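Local coordinates for CDP-archaeol synthase (Aeropyrum pernix K1, PDB 5GUF), which binds CTP within the membrane and, as a CDP-archaeol synthase, transfers its cytidylyl group to an archaeal ether lipid phosphate, giving CDP-archaeol and diphosphate, at residues 55-60 against 99-104; 22-27 against 90-95. All blocks are in the same frame, centred on the assembly; numbering follows the deposited sequence.

Contact 1: 55-60 against 99-104. With K (potassium ion), chain F; CTP (cytidine-5'-triphosphate), chain B.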
ATOM      1  N   ASP A  55      14.479  -5.201  17.126  1.00 35.57           N
ATOM      2  CA  ASP A  55      15.728  -4.464  17.293  1.00 46.01           C
ATOM      3  C   ASP A  55      15.898  -3.342  16.279  1.00 41.65           C
ATOM      4  O   ASP A  55      16.762  -2.487  16.469  1.00 43.04           O
ATOM      5  CB  ASP A  55      16.929  -5.416  17.193  1.00 40.30           C
ATOM      6  CG  ASP A  55      17.154  -6.203  18.469  1.00 48.46           C
ATOM      7  OD1 ASP A  55      16.723  -5.725  19.550  1.00 45.13           O
ATOM      8  OD2 ASP A  55      17.770  -7.291  18.390  1.00 50.79           O
ATOM      9  N   GLY A  56      15.111  -3.332  15.207  1.00 43.04           N
ATOM     10  CA  GLY A  56      15.267  -2.313  14.193  1.00 40.99           C
ATOM     11  C   GLY A  56      14.839  -0.928  14.624  1.00 40.96           C
ATOM     12  O   GLY A  56      15.078   0.020  13.878  1.00 42.27           O
ATOM     13  N   LYS A  57      14.215  -0.789  15.790  1.00 34.60           N
ATOM     14  CA  LYS A  57      13.717   0.493  16.286  1.00 38.29           C
ATOM     15  C   LYS A  57      14.503   0.816  17.551  1.00 45.42           C
ATOM     16  O   LYS A  57      14.241   0.249  18.619  1.00 40.30           O
ATOM     17  CB  LYS A  57      12.216   0.436  16.563  1.00 34.83           C
ATOM     18  CG  LYS A  57      11.391   0.032  15.363  1.00 38.59           C
ATOM     19  CD  LYS A  57      11.690   0.920  14.145  1.00 47.70           C
ATOM     20  CE  LYS A  57      11.382   0.160  12.877  1.00 47.09           C
ATOM     21  NZ  LYS A  57      11.827   0.752  11.601  1.00 55.47           N
ATOM     22  N   THR A  58      15.468   1.721  17.433  1.00 45.04           N
ATOM     23  CA  THR A  58      16.351   2.042  18.539  1.00 43.28           C
ATOM     24  C   THR A  58      16.078   3.464  19.000  1.00 38.60           C
ATOM     25  O   THR A  58      15.513   4.269  18.264  1.00 41.28           O
ATOM     26  CB  THR A  58      17.816   1.855  18.133  1.00 47.38           C
ATOM     27  OG1 THR A  58      18.142   2.740  17.057  1.00 41.95           O
ATOM     28  CG2 THR A  58      18.048   0.414  17.655  1.00 41.77           C
ATOM     29  N   ILE A  59      16.434   3.744  20.256  1.00 45.76           N
ATOM     30  CA  ILE A  59      16.206   5.072  20.823  1.00 42.15           C
ATOM     31  C   ILE A  59      17.130   6.096  20.163  1.00 46.68           C
ATOM     32  O   ILE A  59      16.750   7.256  19.954  1.00 37.31           O
ATOM     33  CB  ILE A  59      16.391   5.037  22.353  1.00 45.10           C
ATOM     34  CG1 ILE A  59      15.163   4.430  23.022  1.00 54.52           C
ATOM     35  CG2 ILE A  59      16.574   6.434  22.927  1.00 43.66           C
ATOM     36  CD1 ILE A  59      15.496   3.582  24.217  1.00 55.64           C
ATOM     37  N   GLU A  60      18.358   5.682  19.831  1.00 36.80           N
ATOM     38  CA  GLU A  60      19.248   6.545  19.071  1.00 43.66           C
ATOM     39  C   GLU A  60      18.656   6.831  17.701  1.00 46.50           C
ATOM     40  O   GLU A  60      18.769   7.950  17.185  1.00 45.34           O
ATOM     41  CB  GLU A  60      20.631   5.901  18.937  1.00 46.29           C
ATOM     42  CG  GLU A  60      21.235   5.372  20.236  1.00 49.53           C
ATOM     43  CD  GLU A  60      20.774   3.934  20.583  1.00 61.01           C
ATOM     44  OE1 GLU A  60      19.560   3.699  20.786  1.00 47.25           O
ATOM     45  OE2 GLU A  60      21.631   3.028  20.636  1.00 60.72           O
ATOM     46  N   GLY A  99       4.774   6.318  12.638  1.00 31.59           N
ATOM     47  CA  GLY A  99       4.230   5.456  11.600  1.00 29.49           C
ATOM     48  C   GLY A  99       5.180   4.336  11.205  1.00 39.22           C
ATOM     49  O   GLY A  99       4.751   3.217  10.920  1.00 36.42           O
ATOM     50  N   ASP A 100       6.479   4.619  11.178  1.00 33.30           N
ATOM     51  CA  ASP A 100       7.447   3.566  10.914  1.00 34.01           C
ATOM     52  C   ASP A 100       7.446   2.524  12.031  1.00 37.97           C
ATOM     53  O   ASP A 100       7.532   1.317  11.771  1.00 32.44           O
ATOM     54  CB  ASP A 100       8.830   4.181  10.734  1.00 32.49           C
ATOM     55  CG  ASP A 100       9.913   3.150  10.592  1.00 43.91           C
ATOM     56  OD1 ASP A 100       9.875   2.344   9.637  1.00 48.09           O
ATOM     57  OD2 ASP A 100      10.823   3.156  11.447  1.00 57.12           O
ATOM     58  N   MET A 101       7.339   2.969  13.280  1.00 33.69           N
ATOM     59  CA  MET A 101       7.209   2.018  14.377  1.00 42.16           C
ATOM     60  C   MET A 101       5.882   1.266  14.317  1.00 35.73           C
ATOM     61  O   MET A 101       5.839   0.059  14.572  1.00 35.03           O
ATOM     62  CB  MET A 101       7.369   2.741  15.712  1.00 36.39           C
ATOM     63  CG  MET A 101       8.812   3.135  15.975  1.00 40.65           C
ATOM     64  SD  MET A 101       9.010   3.680  17.665  1.00 42.88           S
ATOM     65  CE  MET A 101       8.115   5.230  17.565  1.00 37.70           C
ATOM     66  N   ALA A 102       4.790   1.957  13.980  1.00 34.39           N
ATOM     67  CA  ALA A 102       3.511   1.262  13.847  1.00 38.10           C
ATOM     68  C   ALA A 102       3.589   0.182  12.772  1.00 36.44           C
ATOM     69  O   ALA A 102       2.994  -0.894  12.914  1.00 35.53           O
ATOM     70  CB  ALA A 102       2.394   2.264  13.546  1.00 26.80           C
ATOM     71  N   GLY A 103       4.354   0.438  11.708  1.00 33.36           N
ATOM     72  CA  GLY A 103       4.538  -0.566  10.676  1.00 35.15           C
ATOM     73  C   GLY A 103       5.340  -1.762  11.161  1.00 38.25           C
ATOM     74  O   GLY A 103       5.015  -2.905  10.840  1.00 36.08           O
ATOM     75  N   SER A 104       6.411  -1.512  11.923  1.00 38.99           N
ATOM     76  CA  SER A 104       7.173  -2.596  12.538  1.00 35.19           C
ATOM     77  C   SER A 104       6.318  -3.387  13.515  1.00 32.64           C
ATOM     78  O   SER A 104       6.405  -4.624  13.575  1.00 29.48           O
ATOM     79  CB  SER A 104       8.402  -2.039  13.250  1.00 29.39           C
ATOM     80  OG  SER A 104       9.448  -1.927  12.337  1.00 35.76           O
TER
HETATM   81  K     K F 205      10.549   0.932   7.421  1.00 64.36           K
HETATM   82  N1  CTP B 201      16.489   2.268  12.723  1.00 49.22           N
HETATM   83  C2  CTP B 201      16.667   2.603  14.064  1.00 49.08           C
HETATM   84  N3  CTP B 201      15.652   3.194  14.802  1.00 45.54           N
HETATM   85  C4  CTP B 201      14.456   3.511  14.176  1.00 45.59           C
HETATM   86  C5  CTP B 201      14.290   3.218  12.817  1.00 44.66           C
HETATM   87  C6  CTP B 201      15.246   2.443  12.152  1.00 47.45           C
HETATM   88  O2  CTP B 201      17.741   2.372  14.615  1.00 57.25           O
HETATM   89  N4  CTP B 201      13.484   4.089  14.878  1.00 40.76           N
HETATM   90  C1' CTP B 201      17.641   1.685  11.970  1.00 55.24           C
HETATM   91  C2' CTP B 201      17.840   0.223  12.337  1.00 60.42           C
HETATM   92  O2' CTP B 201      19.212  -0.083  12.221  1.00 56.04           O
HETATM   93  C3' CTP B 201      17.090  -0.504  11.252  1.00 54.28           C
HETATM   94  C4' CTP B 201      17.431   0.366  10.049  1.00 62.10           C
HETATM   95  O4' CTP B 201      17.481   1.700  10.552  1.00 52.61           O
HETATM   96  O3' CTP B 201      17.533  -1.829  11.126  1.00 56.58           O
HETATM   97  C5' CTP B 201      16.437   0.194   8.900  1.00 58.98           C
HETATM   98  O5' CTP B 201      15.149   0.651   9.256  1.00 60.30           O
HETATM   99  PA  CTP B 201      13.879  -0.303   9.028  1.00 51.64           P
HETATM  100  O1A CTP B 201      13.979  -0.833   7.615  1.00 42.79           O
HETATM  101  O2A CTP B 201      12.567   0.417   9.273  1.00 57.54           O
HETATM  102  O3A CTP B 201      14.072  -1.466  10.129  1.00 54.51           O
HETATM  103  PB  CTP B 201      14.190  -3.037   9.788  1.00 56.11           P
HETATM  104  O1B CTP B 201      15.623  -3.468  10.022  1.00 53.29           O
HETATM  105  O2B CTP B 201      13.780  -3.379   8.380  1.00 47.81           O
HETATM  106  O3B CTP B 201      13.179  -3.694  10.869  1.00 48.74           O
HETATM  107  PG  CTP B 201      11.589  -3.887  10.607  1.00 36.15           P
HETATM  108  O1G CTP B 201      11.361  -5.277  10.074  1.00 39.56           O
HETATM  109  O2G CTP B 201      10.919  -3.642  11.923  1.00 32.35           O
HETATM  110  O3G CTP B 201      11.071  -2.889   9.610  1.00 46.74           O
HETATM  111  O   HOH W   1       8.834  -0.083   9.712  1.00 44.14           O
HETATM  112  O   HOH W   2      11.183  -1.905   7.575  1.00 50.26           O
HETATM  113  O   HOH W   3      10.174   3.431   7.060  1.00 53.02           O
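K57 lays its aliphatic chain against M101, CD lying 4.1 Å from M101 CG, the two chains running antiparallel where they pass. A bend at chi2 (-54°) turns the lysine chain, and its extended outer part then carries NZ to D100. There K57 NZ donates to D100 OD2 at 2.6 Å, a salt bridge that meets the syn side of the carboxylate 25° out of its plane. K57 NZ also donates a very short hydrogen bond, 2.5 Å, to CTP O2A, bridging acid and nucleotide. D100 uses its other oxygen for a metal: OD1 lies 2.7 Å from the potassium ion, which also binds CTP O2A at 2.8 Å, three waters and D122 O. A methionine in place of K57 would probably leave D100 OD2 without its salt-bridge partner and the alpha-phosphate held at O2A by potassium but no longer by the ammonium. T58 holds the base, OG1 donating to CTP O2 at 2.5 Å while it also caps G61 N at the start of helix 59-80. G56 packs so close that a side chain would collide with CTP O3B. The whole is a cation-rich nucleotide site of CDP-archaeol synthase, lysine and potassium converging on one phosphate oxygen.

Contact 2: 22-27 against 90-95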
ATOM      1  N   LEU A  22       9.494  16.596   3.174  1.00 36.68           N
ATOM      2  CA  LEU A  22      10.925  16.302   3.218  1.00 35.32           C
ATOM      3  C   LEU A  22      11.458  16.131   4.639  1.00 34.02           C
ATOM      4  O   LEU A  22      12.356  15.299   4.832  1.00 33.78           O
ATOM      5  CB  LEU A  22      11.711  17.372   2.445  1.00 43.51           C
ATOM      6  CG  LEU A  22      11.970  17.021   0.966  1.00 46.68           C
ATOM      7  CD1 LEU A  22      12.323  18.252   0.140  1.00 49.99           C
ATOM      8  CD2 LEU A  22      13.059  15.967   0.819  1.00 46.67           C
ATOM      9  N   PRO A  23      10.980  16.851   5.652  1.00 35.94           N
ATOM     10  CA  PRO A  23      11.405  16.510   7.023  1.00 31.10           C
ATOM     11  C   PRO A  23      11.058  15.091   7.432  1.00 36.98           C
ATOM     12  O   PRO A  23      11.853  14.443   8.123  1.00 36.60           O
ATOM     13  CB  PRO A  23      10.666  17.549   7.882  1.00 32.66           C
ATOM     14  CG  PRO A  23      10.582  18.739   6.976  1.00 37.02           C
ATOM     15  CD  PRO A  23      10.374  18.193   5.580  1.00 31.65           C
ATOM     16  N   ALA A  24       9.888  14.589   7.031  1.00 41.16           N
ATOM     17  CA  ALA A  24       9.511  13.212   7.347  1.00 33.50           C
ATOM     18  C   ALA A  24      10.406  12.214   6.615  1.00 30.86           C
ATOM     19  O   ALA A  24      10.882  11.239   7.207  1.00 32.52           O
ATOM     20  CB  ALA A  24       8.041  12.983   6.981  1.00 26.45           C
ATOM     21  N   MET A  25      10.620  12.433   5.314  1.00 32.57           N
ATOM     22  CA  MET A  25      11.542  11.606   4.542  1.00 35.57           C
ATOM     23  C   MET A  25      12.917  11.568   5.198  1.00 38.53           C
ATOM     24  O   MET A  25      13.546  10.508   5.301  1.00 38.44           O
ATOM     25  CB  MET A  25      11.657  12.148   3.119  1.00 36.10           C
ATOM     26  CG  MET A  25      10.470  11.837   2.227  1.00 45.35           C
ATOM     27  SD  MET A  25      10.685  12.501   0.557  1.00 63.86           S
ATOM     28  CE  MET A  25       9.811  14.050   0.690  1.00 53.28           C
ATOM     29  N   ILE A  26      13.389  12.726   5.666  1.00 31.49           N
ATOM     30  CA  ILE A  26      14.696  12.793   6.297  1.00 38.94           C
ATOM     31  C   ILE A  26      14.658  12.158   7.684  1.00 37.29           C
ATOM     32  O   ILE A  26      15.601  11.475   8.090  1.00 34.89           O
ATOM     33  CB  ILE A  26      15.195  14.249   6.329  1.00 32.47           C
ATOM     34  CG1 ILE A  26      15.752  14.595   4.945  1.00 34.59           C
ATOM     35  CG2 ILE A  26      16.289  14.413   7.363  1.00 28.87           C
ATOM     36  CD1 ILE A  26      15.845  16.059   4.657  1.00 40.54           C
ATOM     37  N   ALA A  27      13.568  12.357   8.425  1.00 37.56           N
ATOM     38  CA  ALA A  27      13.427  11.660   9.699  1.00 36.77           C
ATOM     39  C   ALA A  27      13.404  10.152   9.494  1.00 37.09           C
ATOM     40  O   ALA A  27      13.992   9.405  10.278  1.00 32.82           O
ATOM     41  CB  ALA A  27      12.160  12.117  10.421  1.00 32.75           C
ATOM     42  N   PRO A  90       8.948  19.392  13.257  1.00 35.43           N
ATOM     43  CA  PRO A  90       9.181  18.437  14.353  1.00 32.03           C
ATOM     44  C   PRO A  90       8.003  17.501  14.595  1.00 37.28           C
ATOM     45  O   PRO A  90       8.206  16.284  14.721  1.00 35.20           O
ATOM     46  CB  PRO A  90       9.454  19.347  15.565  1.00 33.31           C
ATOM     47  CG  PRO A  90       9.981  20.630  14.960  1.00 34.94           C
ATOM     48  CD  PRO A  90       9.205  20.789  13.677  1.00 33.03           C
ATOM     49  N   ALA A  91       6.775  18.034  14.664  1.00 32.14           N
ATOM     50  CA  ALA A  91       5.612  17.168  14.852  1.00 35.80           C
ATOM     51  C   ALA A  91       5.461  16.186  13.692  1.00 32.11           C
ATOM     52  O   ALA A  91       5.152  15.009  13.909  1.00 23.93           O
ATOM     53  CB  ALA A  91       4.340  18.007  15.010  1.00 26.75           C
ATOM     54  N   ILE A  92       5.682  16.654  12.454  1.00 25.72           N
ATOM     55  CA  ILE A  92       5.579  15.777  11.289  1.00 26.59           C
ATOM     56  C   ILE A  92       6.654  14.698  11.336  1.00 36.18           C
ATOM     57  O   ILE A  92       6.386  13.522  11.048  1.00 32.03           O
ATOM     58  CB  ILE A  92       5.655  16.599   9.985  1.00 38.23           C
ATOM     59  CG1 ILE A  92       4.459  17.562   9.883  1.00 36.62           C
ATOM     60  CG2 ILE A  92       5.705  15.693   8.755  1.00 32.78           C
ATOM     61  CD1 ILE A  92       4.281  18.210   8.516  1.00 27.52           C
ATOM     62  N   ALA A  93       7.886  15.081  11.699  1.00 30.32           N
ATOM     63  CA  ALA A  93       8.940  14.097  11.920  1.00 27.88           C
ATOM     64  C   ALA A  93       8.500  13.030  12.917  1.00 28.30           C
ATOM     65  O   ALA A  93       8.752  11.837  12.708  1.00 26.34           O
ATOM     66  CB  ALA A  93      10.212  14.785  12.424  1.00 29.46           C
ATOM     67  N   LEU A  94       7.860  13.449  14.016  1.00 27.98           N
ATOM     68  CA  LEU A  94       7.354  12.490  14.997  1.00 34.81           C
ATOM     69  C   LEU A  94       6.326  11.553  14.375  1.00 30.40           C
ATOM     70  O   LEU A  94       6.355  10.343  14.619  1.00 32.59           O
ATOM     71  CB  LEU A  94       6.752  13.215  16.205  1.00 28.94           C
ATOM     72  CG  LEU A  94       7.822  13.832  17.109  1.00 35.88           C
ATOM     73  CD1 LEU A  94       7.218  14.586  18.278  1.00 37.93           C
ATOM     74  CD2 LEU A  94       8.800  12.762  17.600  1.00 36.80           C
ATOM     75  N   GLY A  95       5.418  12.089  13.562  1.00 27.29           N
ATOM     76  CA  GLY A  95       4.468  11.225  12.880  1.00 32.97           C
ATOM     77  C   GLY A  95       5.144  10.245  11.939  1.00 34.05           C
ATOM     78  O   GLY A  95       4.738   9.086  11.829  1.00 33.59           O
TER
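A27 and A93 meet methyl to methyl, CB to CB at 3.9 Å, and this is one of two apolar contacts that join the helical segments. In the other, A24 CB lies 4.0 Å from I92 CG2. With chi1 of the isoleucine at -63°, CG2 lies anti to the backbone N and is the branch that faces A24, while CG1 sits beside the N. P23 also turns toward segment 90-95 and loses some surface to it, but P23 CB stays 5.3 Å from A93 CB. No hydrogen bond spans the interface; backbone bonds stay within each helix, such as A27 N to P23 O at 2.7 Å. Close backbone approach is the third element. The CA atoms of A24 and A93 are 4.7 Å apart, a spacing allowed by the small alanine side chains, and 158 Å² is buried in total. Both segments are kinked at a proline, P23 and P90, whose N has no hydrogen to give to the preceding turn; A24 N makes no such bond either. Around this pair, A24 and I92 rest on A130 of helix 121-136, whereas I26, P90 and L94 reach helix 59-80, so helices 14-29 and 84-109 each contact both of these neighbours.

Contacts 1 and 2 share helix 84-109, and their centres are about 14 Å apart. Along the chain their segments alternate: 22-27 comes first, then 55-60, 90-95 and 99-104. Only three residues separate 90-95 from 99-104, so a single helix presents earlier turns to helix 14-29 and later ones to the loop leading into helix 59-80. No other touch links the contacts. The centre of contact 2 is about 6 Å from the chain centre, against about 10 Å for contact 1, and the A27 side chain is about 9 Å from the bound CTP at the nearest atoms. The tight helix pair thus continues, along one helix, into residues that hold nucleotide and potassium.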